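Local coordinates for putative hydrolase (Shewanella frigidimarina, PDB 3LHO), which probably acts as an iron(II)-dependent dioxygenase of the 2-oxoadipate dioxygenase/decarboxylase family, here crystallised with nickel in its metal site, at residues A8-L13 with P92-S97; H83-D88 with L247-V252; K110-L115 with Q144-E149. All blocks are in the same frame, centred on the assembly; numbering follows the deposited sequence. Where two conformers were deposited one is given.

Interaction 1 of 3, residues A8-L13 with P92-S97; sequences ALFAAL and PKVFIS
Phe10 of helix 6-20 and Pro92, just before strand 93-99, are the nearest backbone pair of segments 8-13 and 92-97, with CA atoms 8.9 Å apart. That gap is wide enough for one layer of side chains, and the contact is helix-on-sheet packing of an alpha/beta fold. The strand is the last of a beta-alpha-beta-beta-beta module, as in the glyoxalase clan, and helix 6-20 lies against the same face of the sheet as helix 54-62. Pro92 and Val94 both point to this helical side, while Lys93 between them points away. With chi1 at -70°, CG of Phe10 stands opposite its carbonyl carbon, and the ring is carried out toward the proline, one face turned to it. Pro92 CG sits over that face, somewhat toward the rim, 3.5 Å from the Phe10 ring centroid and 18° off its normal, a CH-pi contact; Pro92 CD follows at 3.9 Å from Phe10 CE2. Phe61 of helix 54-62 and Tyr66 pack against both Phe10 and Val94, and Ile42 of strand 39-47 also touches Phe10. Val94 uses one branch: its CG2 methyl lies in the plane of the Phe10 ring, at the edge, 3.8 Å from Phe10 CZ.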
ATOM      1  N   ALA A   8       3.673 -14.794  -9.395  1.00 22.40           N
ATOM      2  CA  ALA A   8       2.385 -14.589 -10.025  1.00 21.51           C
ATOM      3  C   ALA A   8       1.486 -13.629  -9.235  1.00 19.93           C
ATOM      4  O   ALA A   8       0.780 -12.824  -9.829  1.00 18.31           O
ATOM      5  CB  ALA A   8       1.674 -15.935 -10.232  1.00 20.38           C
ATOM      6  N   LEU A   9       1.513 -13.710  -7.896  1.00 21.70           N
ATOM      7  CA  LEU A   9       0.693 -12.831  -7.057  1.00 20.06           C
ATOM      8  C   LEU A   9       1.087 -11.369  -7.203  1.00 19.56           C
ATOM      9  O   LEU A   9       0.244 -10.515  -7.469  1.00 16.92           O
ATOM     10  CB  LEU A   9       0.750 -13.257  -5.574  1.00 15.72           C
ATOM     11  CG  LEU A   9       0.022 -12.407  -4.532  1.00 19.90           C
ATOM     12  CD1 LEU A   9      -1.452 -12.174  -4.927  1.00 24.57           C
ATOM     13  CD2 LEU A   9       0.109 -13.057  -3.177  1.00 17.53           C
ATOM     14  N   PHE A  10       2.375 -11.081  -7.053  1.00 19.41           N
ATOM     15  CA  PHE A  10       2.854  -9.732  -7.264  1.00 19.38           C
ATOM     16  C   PHE A  10       2.709  -9.221  -8.705  1.00 19.74           C
ATOM     17  O   PHE A  10       2.366  -8.060  -8.881  1.00 17.96           O
ATOM     18  CB  PHE A  10       4.272  -9.585  -6.737  1.00 21.68           C
ATOM     19  CG  PHE A  10       4.343  -9.643  -5.237  1.00 14.96           C
ATOM     20  CD1 PHE A  10       3.774  -8.653  -4.477  1.00 21.03           C
ATOM     21  CD2 PHE A  10       4.945 -10.723  -4.581  1.00 16.39           C
ATOM     22  CE1 PHE A  10       3.835  -8.704  -3.095  1.00 24.72           C
ATOM     23  CE2 PHE A  10       5.027 -10.759  -3.207  1.00 20.93           C
ATOM     24  CZ  PHE A  10       4.461  -9.763  -2.458  1.00 24.89           C
ATOM     25  N   ALA A  11       2.888 -10.091  -9.703  1.00 21.23           N
ATOM     26  CA  ALA A  11       2.603  -9.706 -11.086  1.00 19.61           C
ATOM     27  C   ALA A  11       1.162  -9.199 -11.205  1.00 18.30           C
ATOM     28  O   ALA A  11       0.925  -8.173 -11.803  1.00 19.40           O
ATOM     29  CB  ALA A  11       2.856 -10.870 -12.105  1.00 20.47           C
ATOM     30  N   ALA A  12       0.209  -9.942 -10.649  1.00 16.16           N
ATOM     31  CA  ALA A  12      -1.200  -9.618 -10.778  1.00 18.14           C
ATOM     32  C   ALA A  12      -1.548  -8.363  -9.973  1.00 16.59           C
ATOM     33  O   ALA A  12      -2.319  -7.486 -10.436  1.00 15.16           O
ATOM     34  CB  ALA A  12      -2.064 -10.832 -10.352  1.00 19.08           C
ATOM     35  N   LEU A  13      -0.942  -8.227  -8.797  1.00 16.95           N
ATOM     36  CA  LEU A  13      -1.155  -7.048  -7.996  1.00 16.23           C
ATOM     37  C   LEU A  13      -0.622  -5.785  -8.682  1.00 16.00           C
ATOM     38  O   LEU A  13      -1.249  -4.723  -8.638  1.00 16.93           O
ATOM     39  CB  LEU A  13      -0.497  -7.205  -6.607  1.00 18.22           C
ATOM     40  CG  LEU A  13      -0.869  -6.232  -5.498  1.00 27.32           C
ATOM     41  CD1 LEU A  13      -2.303  -6.460  -4.918  1.00 18.86           C
ATOM     42  CD2 LEU A  13       0.169  -6.301  -4.358  1.00 27.18           C
ATOM     43  N   PRO A  92       9.215  -8.682  -2.014  1.00 15.55           N
ATOM     44  CA  PRO A  92       8.945  -7.551  -1.172  1.00 15.79           C
ATOM     45  C   PRO A  92       8.492  -7.938   0.240  1.00 15.15           C
ATOM     46  O   PRO A  92       7.842  -8.966   0.432  1.00 16.49           O
ATOM     47  CB  PRO A  92       7.810  -6.837  -1.931  1.00 15.39           C
ATOM     48  CG  PRO A  92       7.223  -7.841  -2.825  1.00 22.91           C
ATOM     49  CD  PRO A  92       8.338  -8.739  -3.194  1.00 15.61           C
ATOM     50  N   LYS A  93       8.769  -7.103   1.231  1.00 15.94           N
ATOM     51  CA  LYS A  93       8.035  -7.181   2.441  1.00 16.55           C
ATOM     52  C   LYS A  93       6.591  -6.791   2.170  1.00 14.51           C
ATOM     53  O   LYS A  93       6.313  -6.010   1.291  1.00 16.04           O
ATOM     54  CB  LYS A  93       8.597  -6.216   3.524  1.00 14.77           C
ATOM     55  CG  LYS A  93      10.047  -6.459   3.880  1.00 18.89           C
ATOM     56  CD  LYS A  93      10.476  -5.424   4.914  1.00 23.81           C
ATOM     57  CE  LYS A  93      11.955  -5.265   4.976  1.00 37.52           C
ATOM     58  NZ  LYS A  93      12.409  -4.512   3.771  1.00 42.07           N
ATOM     59  N   VAL A  94       5.694  -7.311   2.993  1.00 16.39           N
ATOM     60  CA  VAL A  94       4.277  -7.071   2.900  1.00 15.16           C
ATOM     61  C   VAL A  94       3.783  -6.408   4.192  1.00 18.85           C
ATOM     62  O   VAL A  94       3.877  -6.951   5.282  1.00 18.15           O
ATOM     63  CB  VAL A  94       3.505  -8.379   2.578  1.00 16.80           C
ATOM     64  CG1 VAL A  94       1.974  -8.119   2.649  1.00 12.24           C
ATOM     65  CG2 VAL A  94       3.972  -8.921   1.222  1.00 17.36           C
ATOM     66  N   PHE A  95       3.320  -5.186   4.035  1.00 17.28           N
ATOM     67  CA  PHE A  95       2.827  -4.394   5.124  1.00 19.81           C
ATOM     68  C   PHE A  95       1.295  -4.355   5.008  1.00 19.15           C
ATOM     69  O   PHE A  95       0.756  -3.939   3.950  1.00 15.46           O
ATOM     70  CB  PHE A  95       3.383  -2.994   4.998  1.00 19.37           C
ATOM     71  CG  PHE A  95       3.051  -2.113   6.157  1.00 23.84           C
ATOM     72  CD1 PHE A  95       3.779  -2.174   7.343  1.00 26.70           C
ATOM     73  CD2 PHE A  95       1.974  -1.208   6.050  1.00 34.68           C
ATOM     74  CE1 PHE A  95       3.450  -1.339   8.445  1.00 21.50           C
ATOM     75  CE2 PHE A  95       1.632  -0.376   7.104  1.00 19.26           C
ATOM     76  CZ  PHE A  95       2.380  -0.435   8.327  1.00 22.42           C
ATOM     77  N   ILE A  96       0.615  -4.807   6.065  1.00 16.49           N
ATOM     78  CA  ILE A  96      -0.861  -4.876   6.072  1.00 17.55           C
ATOM     79  C   ILE A  96      -1.369  -4.164   7.305  1.00 18.80           C
ATOM     80  O   ILE A  96      -0.981  -4.458   8.446  1.00 18.58           O
ATOM     81  CB  ILE A  96      -1.443  -6.306   5.956  1.00 15.96           C
ATOM     82  CG1 ILE A  96      -0.796  -7.134   4.849  1.00 16.03           C
ATOM     83  CG2 ILE A  96      -3.000  -6.228   5.793  1.00 12.56           C
ATOM     84  CD1 ILE A  96      -1.328  -8.632   4.799  1.00 13.20           C
ATOM     85  N   SER A  97      -2.200  -3.139   7.085  1.00 18.68           N
ATOM     86  CA  SER A  97      -2.786  -2.424   8.220  1.00 16.22           C
ATOM     87  C   SER A  97      -4.313  -2.586   8.215  1.00 17.67           C
ATOM     88  O   SER A  97      -4.903  -3.031   7.213  1.00 13.72           O
ATOM     89  CB  SER A  97      -2.380  -0.957   8.190  1.00 16.42           C
ATOM     90  OG  SER A  97      -2.936  -0.259   7.080  1.00 15.56           O
TER

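Interaction 2 of 3, residues H83-D88 with L247-V252; sequences HFEHPD and LYTGFV
His83 on strand 79-85 meets Phe251 and Thr249 of the loop that follows strand 235-239. Its chi1 of 99° is well away from a staggered value and turns the ring so that its NE2 edge reaches Glu85, two residues along the strand. Phe251 CE1 reaches in obliquely and touches the base of the histidine, 3.4 Å from His83 CB. The two ring planes meet at 58°, with centroids 5.3 Å apart. Thr249 supplies its backbone: Thr249 O lies over one face of the imidazole, 3.7 Å from His83 CE1, and this buried carbonyl oxygen has no hydrogen-bond partner in the model. Both ring nitrogens are used. NE2 of His83 gives a nearly straight bond (2.8 Å, 169°) to Glu85 OE2, in the imidazole plane, on the anti side of the carboxylate and somewhat out of the carboxylate's plane, while ND1 pairs with Tyr72 OH. The same Glu85 OE2 rests 3.5 Å from the Thr249 CG2 methyl. With an alanine in place of this histidine, Glu85 OE2 and Tyr72 OH would probably lose these bonds and a gap would open beside Phe251. Strand 79-85 runs between strands 67-74 and 93-99, and Phe251 lies across all three, touching Tyr72, His83, Lys93 and Phe95, while also meeting the metal ligand His41 edge-to-face and forming a cation-pi contact with Arg239.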
ATOM      1  N   HIS A  83       3.934  -6.521   9.481  1.00 17.01           N
ATOM      2  CA  HIS A  83       4.654  -6.804   8.263  1.00 16.44           C
ATOM      3  C   HIS A  83       5.112  -8.249   8.247  1.00 16.33           C
ATOM      4  O   HIS A  83       5.282  -8.876   9.301  1.00 13.41           O
ATOM      5  CB  HIS A  83       5.780  -5.764   7.990  1.00 17.81           C
ATOM      6  CG  HIS A  83       7.148  -6.199   8.395  1.00 18.34           C
ATOM      7  ND1 HIS A  83       7.719  -5.857   9.609  1.00 14.63           N
ATOM      8  CD2 HIS A  83       8.082  -6.913   7.721  1.00 15.42           C
ATOM      9  CE1 HIS A  83       8.940  -6.381   9.666  1.00 18.76           C
ATOM     10  NE2 HIS A  83       9.186  -7.022   8.525  1.00 21.75           N
ATOM     11  N   PHE A  84       5.220  -8.765   7.005  1.00 14.33           N
ATOM     12  CA  PHE A  84       5.569 -10.139   6.692  1.00 14.98           C
ATOM     13  C   PHE A  84       6.779 -10.167   5.757  1.00 14.45           C
ATOM     14  O   PHE A  84       6.908  -9.309   4.873  1.00 14.96           O
ATOM     15  CB  PHE A  84       4.372 -10.879   6.041  1.00 17.73           C
ATOM     16  CG  PHE A  84       3.117 -10.824   6.864  1.00 16.82           C
ATOM     17  CD1 PHE A  84       2.321  -9.665   6.853  1.00 16.98           C
ATOM     18  CD2 PHE A  84       2.752 -11.878   7.673  1.00 16.31           C
ATOM     19  CE1 PHE A  84       1.197  -9.574   7.639  1.00 16.83           C
ATOM     20  CE2 PHE A  84       1.604 -11.811   8.475  1.00 15.69           C
ATOM     21  CZ  PHE A  84       0.817 -10.647   8.448  1.00 13.76           C
ATOM     22  N   GLU A  85       7.637 -11.175   5.965  1.00 16.70           N
ATOM     23  CA  GLU A  85       8.860 -11.388   5.205  1.00 16.16           C
ATOM     24  C   GLU A  85       8.899 -12.790   4.584  1.00 17.71           C
ATOM     25  O   GLU A  85       8.382 -13.759   5.180  1.00 16.66           O
ATOM     26  CB  GLU A  85      10.069 -11.234   6.118  1.00 18.47           C
ATOM     27  CG  GLU A  85      10.244  -9.799   6.603  1.00 17.13           C
ATOM     28  CD  GLU A  85      11.394  -9.622   7.575  1.00 25.52           C
ATOM     29  OE1 GLU A  85      12.190 -10.576   7.764  1.00 26.21           O
ATOM     30  OE2 GLU A  85      11.474  -8.512   8.164  1.00 25.23           O
ATOM     31  N   HIS A  86       9.455 -12.857   3.369  1.00 17.83           N
ATOM     32  CA  HIS A  86       9.565 -14.097   2.597  1.00 19.14           C
ATOM     33  C   HIS A  86      11.040 -14.577   2.686  1.00 20.48           C
ATOM     34  O   HIS A  86      11.956 -13.744   2.859  1.00 19.46           O
ATOM     35  CB  HIS A  86       9.141 -13.844   1.155  1.00 20.09           C
ATOM     36  CG  HIS A  86       8.994 -15.076   0.331  1.00 18.00           C
ATOM     37  ND1 HIS A  86      10.058 -15.679  -0.300  1.00 17.98           N
ATOM     38  CD2 HIS A  86       7.901 -15.819   0.023  1.00 29.60           C
ATOM     39  CE1 HIS A  86       9.630 -16.739  -0.973  1.00 24.58           C
ATOM     40  NE2 HIS A  86       8.321 -16.848  -0.792  1.00 24.57           N
ATOM     41  N   PRO A  87      11.266 -15.906   2.643  1.00 20.31           N
ATOM     42  CA  PRO A  87      12.671 -16.400   2.728  1.00 18.90           C
ATOM     43  C   PRO A  87      13.584 -15.932   1.575  1.00 19.37           C
ATOM     44  O   PRO A  87      14.808 -15.860   1.742  1.00 18.03           O
ATOM     45  CB  PRO A  87      12.528 -17.931   2.736  1.00 22.30           C
ATOM     46  CG  PRO A  87      11.066 -18.238   2.483  1.00 25.25           C
ATOM     47  CD  PRO A  87      10.277 -17.000   2.811  1.00 19.01           C
ATOM     48  N   ASP A  88      12.991 -15.635   0.420  1.00 17.01           N
ATOM     49  CA  ASP A  88      13.704 -15.042  -0.714  1.00 17.99           C
ATOM     50  C   ASP A  88      13.790 -13.509  -0.576  1.00 20.24           C
ATOM     51  O   ASP A  88      12.759 -12.793  -0.666  1.00 15.93           O
ATOM     52  CB  ASP A  88      12.965 -15.413  -1.987  1.00 18.74           C
ATOM     53  CG  ASP A  88      13.624 -14.884  -3.259  1.00 23.15           C
ATOM     54  OD1 ASP A  88      14.619 -14.150  -3.214  1.00 21.76           O
ATOM     55  OD2 ASP A  88      13.072 -15.184  -4.320  1.00 30.63           O
ATOM     56  N   LEU A 247      19.452  -5.199   8.258  1.00 22.34           N
ATOM     57  CA  LEU A 247      18.747  -3.980   7.858  1.00 21.33           C
ATOM     58  C   LEU A 247      17.581  -3.725   8.814  1.00 21.57           C
ATOM     59  O   LEU A 247      16.939  -4.657   9.281  1.00 22.15           O
ATOM     60  CB  LEU A 247      18.255  -4.076   6.414  1.00 21.51           C
ATOM     61  CG  LEU A 247      19.331  -4.105   5.327  1.00 24.39           C
ATOM     62  CD1 LEU A 247      18.676  -4.232   3.969  1.00 18.70           C
ATOM     63  CD2 LEU A 247      20.194  -2.869   5.399  1.00 18.30           C
ATOM     64  N   TYR A 248      17.368  -2.457   9.154  1.00 23.23           N
ATOM     65  CA  TYR A 248      16.169  -2.024   9.893  1.00 23.52           C
ATOM     66  C   TYR A 248      14.965  -2.387   9.048  1.00 23.28           C
ATOM     67  O   TYR A 248      14.907  -2.004   7.884  1.00 23.43           O
ATOM     68  CB  TYR A 248      16.205  -0.512  10.132  1.00 22.01           C
ATOM     69  CG  TYR A 248      14.942   0.081  10.718  1.00 22.56           C
ATOM     70  CD1 TYR A 248      14.492  -0.289  11.994  1.00 24.55           C
ATOM     71  CD2 TYR A 248      14.218   1.043  10.019  1.00 22.96           C
ATOM     72  CE1 TYR A 248      13.335   0.266  12.532  1.00 25.32           C
ATOM     73  CE2 TYR A 248      13.061   1.615  10.551  1.00 22.58           C
ATOM     74  CZ  TYR A 248      12.627   1.226  11.807  1.00 23.87           C
ATOM     75  OH  TYR A 248      11.477   1.789  12.301  1.00 26.39           O
ATOM     76  N   THR A 249      13.991  -3.083   9.631  1.00 25.92           N
ATOM     77  CA  THR A 249      12.823  -3.568   8.864  1.00 26.74           C
ATOM     78  C   THR A 249      11.525  -2.807   9.129  1.00 27.99           C
ATOM     79  O   THR A 249      10.479  -3.193   8.628  1.00 28.68           O
ATOM     80  CB  THR A 249      12.576  -5.055   9.158  1.00 26.79           C
ATOM     81  OG1 THR A 249      12.441  -5.226  10.563  1.00 26.43           O
ATOM     82  CG2 THR A 249      13.763  -5.905   8.682  1.00 30.87           C
ATOM     83  N   GLY A 250      11.576  -1.732   9.907  1.00 29.19           N
ATOM     84  CA  GLY A 250      10.369  -0.982  10.276  1.00 30.15           C
ATOM     85  C   GLY A 250       9.882  -0.035   9.189  1.00 32.06           C
ATOM     86  O   GLY A 250      10.507   0.103   8.116  1.00 28.23           O
ATOM     87  N   PHE A 251       8.763   0.632   9.457  1.00 33.13           N
ATOM     88  CA  PHE A 251       8.062   1.368   8.398  1.00 36.20           C
ATOM     89  C   PHE A 251       7.851   2.857   8.657  1.00 38.58           C
ATOM     90  O   PHE A 251       7.339   3.582   7.765  1.00 39.65           O
ATOM     91  CB  PHE A 251       6.756   0.639   8.039  1.00 36.87           C
ATOM     92  CG  PHE A 251       7.002  -0.617   7.282  1.00 33.36           C
ATOM     93  CD1 PHE A 251       7.266  -1.793   7.953  1.00 26.04           C
ATOM     94  CD2 PHE A 251       7.065  -0.605   5.899  1.00 29.90           C
ATOM     95  CE1 PHE A 251       7.550  -2.919   7.274  1.00 19.11           C
ATOM     96  CE2 PHE A 251       7.344  -1.745   5.208  1.00 28.48           C
ATOM     97  CZ  PHE A 251       7.596  -2.903   5.887  1.00 27.32           C
ATOM     98  N   VAL A 252       8.256   3.307   9.847  1.00 37.69           N
ATOM     99  CA  VAL A 252       8.367   4.726  10.160  1.00 40.10           C
ATOM    100  C   VAL A 252       9.788   4.906  10.646  1.00 40.68           C
ATOM    101  O   VAL A 252      10.510   3.900  10.815  1.00 38.16           O
ATOM    102  CB  VAL A 252       7.385   5.155  11.282  1.00 38.73           C
TER

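Interaction 3 of 3, residues K110-L115 with Q144-E149; sequences KSIHGL and QALLAE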
ATOM      1  N   LYS A 110     -21.429   2.562  11.164  1.00 20.84           N
ATOM      2  CA  LYS A 110     -22.550   1.975  10.440  1.00 20.27           C
ATOM      3  C   LYS A 110     -22.275   1.986   8.951  1.00 18.95           C
ATOM      4  O   LYS A 110     -22.562   0.987   8.261  1.00 17.81           O
ATOM      5  CB  LYS A 110     -23.862   2.712  10.763  1.00 22.55           C
ATOM      6  CG  LYS A 110     -25.081   2.286   9.908  1.00 33.57           C
ATOM      7  CD  LYS A 110     -26.425   2.750  10.524  1.00 42.96           C
ATOM      8  CE  LYS A 110     -27.626   2.230   9.718  1.00 49.35           C
ATOM      9  NZ  LYS A 110     -28.938   2.346  10.468  1.00 55.62           N
ATOM     10  N   SER A 111     -21.714   3.084   8.435  1.00 17.11           N
ATOM     11  CA  SER A 111     -21.457   3.165   6.998  1.00 19.18           C
ATOM     12  C   SER A 111     -20.421   2.137   6.550  1.00 19.38           C
ATOM     13  O   SER A 111     -20.590   1.515   5.512  1.00 17.06           O
ATOM     14  CB  SER A 111     -21.005   4.565   6.577  1.00 19.92           C
ATOM     15  OG  SER A 111     -22.130   5.433   6.576  1.00 19.50           O
ATOM     16  N   ILE A 112     -19.360   1.980   7.333  1.00 17.29           N
ATOM     17  CA  ILE A 112     -18.277   1.053   7.000  1.00 18.34           C
ATOM     18  C   ILE A 112     -18.837  -0.364   7.050  1.00 19.93           C
ATOM     19  O   ILE A 112     -18.662  -1.117   6.080  1.00 17.09           O
ATOM     20  CB  ILE A 112     -17.066   1.207   7.907  1.00 17.52           C
ATOM     21  CG1 ILE A 112     -16.358   2.543   7.615  1.00 21.24           C
ATOM     22  CG2 ILE A 112     -16.064   0.036   7.762  1.00 13.72           C
ATOM     23  CD1 ILE A 112     -15.333   2.943   8.698  1.00 17.44           C
ATOM     24  N   HIS A 113     -19.580  -0.702   8.114  1.00 16.66           N
ATOM     25  CA  HIS A 113     -20.215  -2.032   8.165  1.00 20.17           C
ATOM     26  C   HIS A 113     -21.111  -2.280   6.988  1.00 18.48           C
ATOM     27  O   HIS A 113     -21.149  -3.394   6.450  1.00 23.10           O
ATOM     28  CB  HIS A 113     -20.972  -2.272   9.454  1.00 19.65           C
ATOM     29  CG  HIS A 113     -20.089  -2.666  10.571  1.00 21.03           C
ATOM     30  ND1 HIS A 113     -19.632  -3.958  10.730  1.00 22.17           N
ATOM     31  CD2 HIS A 113     -19.537  -1.938  11.564  1.00 22.08           C
ATOM     32  CE1 HIS A 113     -18.864  -4.011  11.804  1.00 18.35           C
ATOM     33  NE2 HIS A 113     -18.766  -2.792  12.309  1.00 23.16           N
ATOM     34  N   GLY A 114     -21.794  -1.239   6.533  1.00 20.76           N
ATOM     35  CA  GLY A 114     -22.669  -1.351   5.398  1.00 18.18           C
ATOM     36  C   GLY A 114     -21.981  -1.702   4.104  1.00 23.37           C
ATOM     37  O   GLY A 114     -22.559  -2.393   3.246  1.00 20.02           O
ATOM     38  N   LEU A 115     -20.746  -1.217   3.934  1.00 22.11           N
ATOM     39  CA  LEU A 115     -19.970  -1.552   2.734  1.00 19.81           C
ATOM     40  C   LEU A 115     -19.475  -2.991   2.822  1.00 19.47           C
ATOM     41  O   LEU A 115     -19.561  -3.734   1.870  1.00 17.33           O
ATOM     42  CB  LEU A 115     -18.782  -0.589   2.593  1.00 21.19           C
ATOM     43  CG  LEU A 115     -19.068   0.941   2.652  1.00 19.52           C
ATOM     44  CD1 LEU A 115     -17.796   1.724   2.415  1.00 21.32           C
ATOM     45  CD2 LEU A 115     -20.110   1.391   1.654  1.00 20.82           C
ATOM     46  N   GLN A 144     -17.919  11.244   1.732  1.00 17.66           N
ATOM     47  CA  GLN A 144     -17.569  12.465   2.488  1.00 18.83           C
ATOM     48  C   GLN A 144     -17.589  12.301   3.992  1.00 17.29           C
ATOM     49  O   GLN A 144     -16.744  12.890   4.684  1.00 19.17           O
ATOM     50  CB  GLN A 144     -18.537  13.628   2.155  1.00 21.89           C
ATOM     51  CG  GLN A 144     -18.302  14.222   0.780  1.00 33.75           C
ATOM     52  CD  GLN A 144     -16.967  14.937   0.694  1.00 41.38           C
ATOM     53  OE1 GLN A 144     -16.497  15.512   1.687  1.00 37.88           O
ATOM     54  NE2 GLN A 144     -16.337  14.887  -0.485  1.00 45.28           N
ATOM     55  N   ALA A 145     -18.574  11.556   4.500  1.00 17.33           N
ATOM     56  CA  ALA A 145     -18.704  11.303   5.952  1.00 19.45           C
ATOM     57  C   ALA A 145     -17.466  10.542   6.440  1.00 17.45           C
ATOM     58  O   ALA A 145     -16.909  10.869   7.464  1.00 18.44           O
ATOM     59  CB  ALA A 145     -20.001  10.516   6.279  1.00 18.49           C
ATOM     60  N   LEU A 146     -17.029   9.540   5.674  1.00 19.85           N
ATOM     61  CA  LEU A 146     -15.805   8.798   6.020  0.50 17.92           C
ATOM     62  C   LEU A 146     -14.595   9.730   5.971  1.00 18.36           C
ATOM     63  O   LEU A 146     -13.780   9.784   6.929  1.00 16.58           O
ATOM     64  CB  LEU A 146     -15.605   7.593   5.082  0.50 17.29           C
ATOM     65  CG  LEU A 146     -16.176   6.242   5.562  0.50 17.54           C
ATOM     66  CD1 LEU A 146     -17.698   6.267   5.812  0.50 11.82           C
ATOM     67  CD2 LEU A 146     -15.809   5.147   4.551  0.50 13.91           C
ATOM     68  N   LEU A 147     -14.507  10.490   4.879  1.00 20.30           N
ATOM     69  CA  LEU A 147     -13.377  11.374   4.631  1.00 19.78           C
ATOM     70  C   LEU A 147     -13.244  12.409   5.755  1.00 19.76           C
ATOM     71  O   LEU A 147     -12.153  12.738   6.112  1.00 21.56           O
ATOM     72  CB  LEU A 147     -13.509  12.011   3.229  1.00 21.84           C
ATOM     73  CG  LEU A 147     -12.355  12.821   2.638  1.00 21.95           C
ATOM     74  CD1 LEU A 147     -11.058  11.989   2.477  1.00 21.52           C
ATOM     75  CD2 LEU A 147     -12.765  13.416   1.306  1.00 25.66           C
ATOM     76  N   ALA A 148     -14.346  12.819   6.360  1.00 19.86           N
ATOM     77  CA  ALA A 148     -14.320  13.844   7.423  1.00 22.73           C
ATOM     78  C   ALA A 148     -13.606  13.338   8.669  1.00 23.75           C
ATOM     79  O   ALA A 148     -13.069  14.122   9.429  1.00 26.57           O
ATOM     80  CB  ALA A 148     -15.752  14.314   7.778  1.00 20.92           C
ATOM     81  N   GLU A 149     -13.598  12.029   8.876  1.00 22.38           N
ATOM     82  CA  GLU A 149     -12.961  11.458  10.061  1.00 21.11           C
ATOM     83  C   GLU A 149     -11.704  10.639   9.736  1.00 21.04           C
ATOM     84  O   GLU A 149     -10.828  10.523  10.570  1.00 22.19           O
ATOM     85  CB  GLU A 149     -13.967  10.588  10.799  1.00 20.31           C
ATOM     86  CG  GLU A 149     -15.055  11.383  11.466  1.00 24.80           C
ATOM     87  CD  GLU A 149     -16.056  10.504  12.167  1.00 26.90           C
ATOM     88  OE1 GLU A 149     -15.620   9.509  12.783  1.00 22.85           O
ATOM     89  OE2 GLU A 149     -17.275  10.779  12.070  1.00 23.26           O
TER
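Leu146 reaches toward Ser111 and Ile112 with chi1 -93° in the conformer described, a value that the second conformer makes uncertain. Ser111 answers from the other helix with OG set beside its own backbone N (chi1 -75°), from where it makes a weak hydrogen bond to Glu107 O. The hydroxyl is thereby turned back along its own helix, and it is the CB carbon that meets the leucine. Ile112 sends its CB bond past helix 140-149, but CG1, beside the backbone N, brings the end of the side chain nearer.

The two methyls of Leu146 divide the work. CD1 packs on Ser111 CB at 3.8 Å, whereas CD2 turns to the aliphatic pair on the other helix, 4.1 Å from Ile112 CG1 and 4.5 Å from Leu115 CD1. Leu146 and Ile112 pass at a slant. Because Leu146 was deposited in two conformers, these distances describe one state, and the tip of the side chain probably has some freedom to move. The touching atoms are all carbons, and Leu146 is the shared partner in every pair, with Ser111 at the nearest backbone point, its CA 8.0 Å from that of Leu146.

Helix 151-159 packs alongside: its Ala157 touches both Leu115 and Leu146, and Ala153 also lies on Leu146. Ile49 packs on Ile112, and Trp136 on Leu115. At the C-terminal end of segment 144-149, Glu149 OE2 hydrogen-bonds Ser105 OG, just before helix 106-116.

The local axes approach to 10.9 Å, and their directions differ by 124°, so the two short segments cross steeply, more nearly perpendicular than antiparallel. This is helix-helix packing in a helical part of the chain that falls between strands 93-99 and 165-169 of the metal-binding sheet.

How the interactions relate
Interactions 1 and 2 belong to one piece of sheet, with centres 13 Å apart. Strands 93-99 and 79-85 are neighbours, joined by a probable hydrogen bond of 2.8 Å from Phe84 N to Val94 O, and the contacts use opposite sides of this pair: helix 6-20 covers one, loop 247-252 crosses the other. That second side faces the nickel site of His41, His165 and Glu235; the Phe251 side chain comes to about 5 Å from the metal, that of Pro92 to about 10 Å. Interaction 3 touches neither: its centre is 26 Å from that of interaction 1 and 31 Å from that of interaction 2, with nearest atoms about 12 and 19 Å away.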